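Local coordinates for odorant-binding protein 2a (Homo sapiens, PDB 4RUN) that binds and carries small hydrophobic volatile molecules, favouring aldehydes and large fatty acids, as a monomeric secreted lipocalin, at residues 11-16 and 36-41. The protein carries 2 engineered substitutions. Numbering follows the deposited sequence.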
loop_
_atom_site.group_PDB
_atom_site.type_symbol
_atom_site.label_atom_id
_atom_site.label_comp_id
_atom_site.label_asym_id
_atom_site.label_seq_id
_atom_site.Cartn_x
_atom_site.Cartn_y
_atom_site.Cartn_z
ATOM N N THR A 11 -0.184 11.292 8.099
ATOM C CA THR A 11 -1.318 10.880 8.941
ATOM C C THR A 11 -2.660 11.258 8.321
ATOM O O THR A 11 -2.715 12.092 7.437
ATOM C CB THR A 11 -1.234 11.505 10.351
ATOM O OG1 THR A 11 -1.322 12.929 10.255
ATOM C CG2 THR A 11 0.074 11.128 11.042
ATOM N N GLY A 12 -3.740 10.651 8.805
ATOM C CA GLY A 12 -5.088 10.877 8.270
ATOM C C GLY A 12 -5.559 9.742 7.368
ATOM O O GLY A 12 -5.051 8.621 7.438
ATOM N N THR A 13 -6.538 10.035 6.520
ATOM C CA THR A 13 -7.118 9.032 5.632
ATOM C C THR A 13 -6.377 8.991 4.287
ATOM O O THR A 13 -6.043 10.032 3.725
ATOM C CB THR A 13 -8.624 9.289 5.405
ATOM O OG1 THR A 13 -9.319 9.152 6.643
ATOM C CG2 THR A 13 -9.218 8.302 4.397
ATOM N N TRP A 14 -6.098 7.774 3.813
ATOM C CA TRP A 14 -5.578 7.531 2.472
ATOM C C TRP A 14 -6.435 6.488 1.775
ATOM O O TRP A 14 -7.069 5.656 2.407
ATOM C CB TRP A 14 -4.158 6.998 2.511
ATOM C CG TRP A 14 -3.137 7.938 2.993
ATOM C CD1 TRP A 14 -2.775 8.158 4.283
ATOM C CD2 TRP A 14 -2.290 8.755 2.195
ATOM N NE1 TRP A 14 -1.757 9.068 4.343
ATOM C CE2 TRP A 14 -1.440 9.456 3.072
ATOM C CE3 TRP A 14 -2.168 8.973 0.822
ATOM C CZ2 TRP A 14 -0.480 10.362 2.624
ATOM C CZ3 TRP A 14 -1.214 9.875 0.379
ATOM C CH2 TRP A 14 -0.384 10.556 1.279
ATOM N N TYR A 15 -6.430 6.542 0.457
ATOM C CA TYR A 15 -7.204 5.642 -0.349
ATOM C C TYR A 15 -6.254 4.882 -1.257
ATOM O O TYR A 15 -5.404 5.490 -1.918
ATOM C CB TYR A 15 -8.214 6.419 -1.186
ATOM C CG TYR A 15 -9.285 7.087 -0.371
ATOM C CD1 TYR A 15 -10.446 6.397 -0.028
ATOM C CD2 TYR A 15 -9.141 8.403 0.076
ATOM C CE1 TYR A 15 -11.432 6.995 0.736
ATOM C CE2 TYR A 15 -10.127 9.016 0.836
ATOM C CZ TYR A 15 -11.270 8.305 1.165
ATOM O OH TYR A 15 -12.262 8.882 1.930
ATOM N N VAL A 16 -6.408 3.558 -1.283
ATOM C CA VAL A 16 -5.615 2.677 -2.135
ATOM C C VAL A 16 -6.321 2.514 -3.473
ATOM O O VAL A 16 -7.395 1.926 -3.546
ATOM C CB VAL A 16 -5.460 1.294 -1.497
ATOM C CG1 VAL A 16 -4.635 0.403 -2.401
ATOM C CG2 VAL A 16 -4.856 1.394 -0.091
ATOM N N PRO A 36 -10.638 2.542 3.345
ATOM C CA PRO A 36 -9.655 3.613 3.520
ATOM C C PRO A 36 -8.624 3.243 4.574
ATOM O O PRO A 36 -8.922 2.467 5.478
ATOM C CB PRO A 36 -10.493 4.804 4.008
ATOM C CG PRO A 36 -11.881 4.506 3.565
ATOM C CD PRO A 36 -12.005 3.015 3.628
ATOM N N VAL A 37 -7.427 3.799 4.444
ATOM C CA VAL A 37 -6.365 3.567 5.393
ATOM C C VAL A 37 -6.268 4.756 6.338
ATOM O O VAL A 37 -6.056 5.885 5.901
ATOM C CB VAL A 37 -5.021 3.390 4.668
ATOM C CG1 VAL A 37 -3.923 3.031 5.664
ATOM C CG2 VAL A 37 -5.138 2.331 3.573
ATOM N N LYS A 38 -6.439 4.506 7.632
ATOM C CA LYS A 38 -6.297 5.557 8.634
ATOM C C LYS A 38 -4.933 5.456 9.275
ATOM O O LYS A 38 -4.611 4.452 9.902
ATOM C CB LYS A 38 -7.415 5.479 9.677
ATOM C CG LYS A 38 -8.785 5.721 9.054
ATOM C CD LYS A 38 -9.819 6.248 10.039
ATOM C CE LYS A 38 -11.093 6.674 9.312
ATOM N NZ LYS A 38 -12.060 7.357 10.217
ATOM N N VAL A 39 -4.129 6.499 9.080
ATOM C CA VAL A 39 -2.777 6.573 9.608
ATOM C C VAL A 39 -2.759 7.548 10.786
ATOM O O VAL A 39 -3.148 8.704 10.639
ATOM C CB VAL A 39 -1.796 7.032 8.506
ATOM C CG1 VAL A 39 -0.363 7.071 9.021
ATOM C CG2 VAL A 39 -1.893 6.108 7.301
ATOM N N THR A 40 -2.302 7.077 11.945
ATOM C CA THR A 40 -2.222 7.897 13.152
ATOM C C THR A 40 -0.799 7.875 13.702
ATOM O O THR A 40 -0.135 6.843 13.648
ATOM C CB THR A 40 -3.187 7.386 14.239
ATOM O OG1 THR A 40 -2.989 5.984 14.443
ATOM C CG2 THR A 40 -4.623 7.616 13.831
ATOM N N ALA A 41 -0.342 9.011 14.235
ATOM C CA ALA A 41 0.982 9.119 14.867
ATOM C C ALA A 41 0.924 8.643 16.317
ATOM O O ALA A 41 -0.104 8.789 16.980
ATOM C CB ALA A 41 1.484 10.556 14.809
#
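Gly12 and Trp14 lie against Val39 and Val37 as two hydrogen-bonded antiparallel pairs, each closed by two backbone bonds. Gly12 N reaches Val39 O at 2.7 Å, and Val39 N returns the bond to Gly12 O. Between the pairs, Thr13 faces Lys38, and Thr13 CA leans a C-H toward Val37 O at 3.3 Å.

The shape differs on the two faces. On one, Trp14, Val16, Val37 and Val39 form an apolar layer. Val39 CG2 rises obliquely against the indole at CD1 (3.8 Å), while Val37 CG2 meets Val16 CG2, also at 3.8 Å, so that the two valines of 36-41 fit against different bumps of 11-16. At the backbone angles of Gly12 (phi 102°, psi -159°) a CB would be jammed against the carbonyl O of Thr11. Val39 CB and CG2 pack near Gly12 O. The indole NE1 is tied to Ile10 O, and Arg116 makes a cation-pi contact with Trp14.

The other face is more polar. Thr13 has CG2 anti to its own N, which lays the methyl beside Pro36 CB at 3.7 Å and turns OG1 to the lysine side, where Lys38 CE passes at 4.1 Å. Tyr15 starts away from 36-41, but its ring returns obliquely to the same proline, CE1 meeting Pro36 CG at 3.8 Å.

This is the start of a lipocalin barrel wall, strand 12-21 paired with strand 33-41: directional backbone bonds set the register, and the side chains add chiefly apolar contact, with no salt bridge between 11-16 and 36-41.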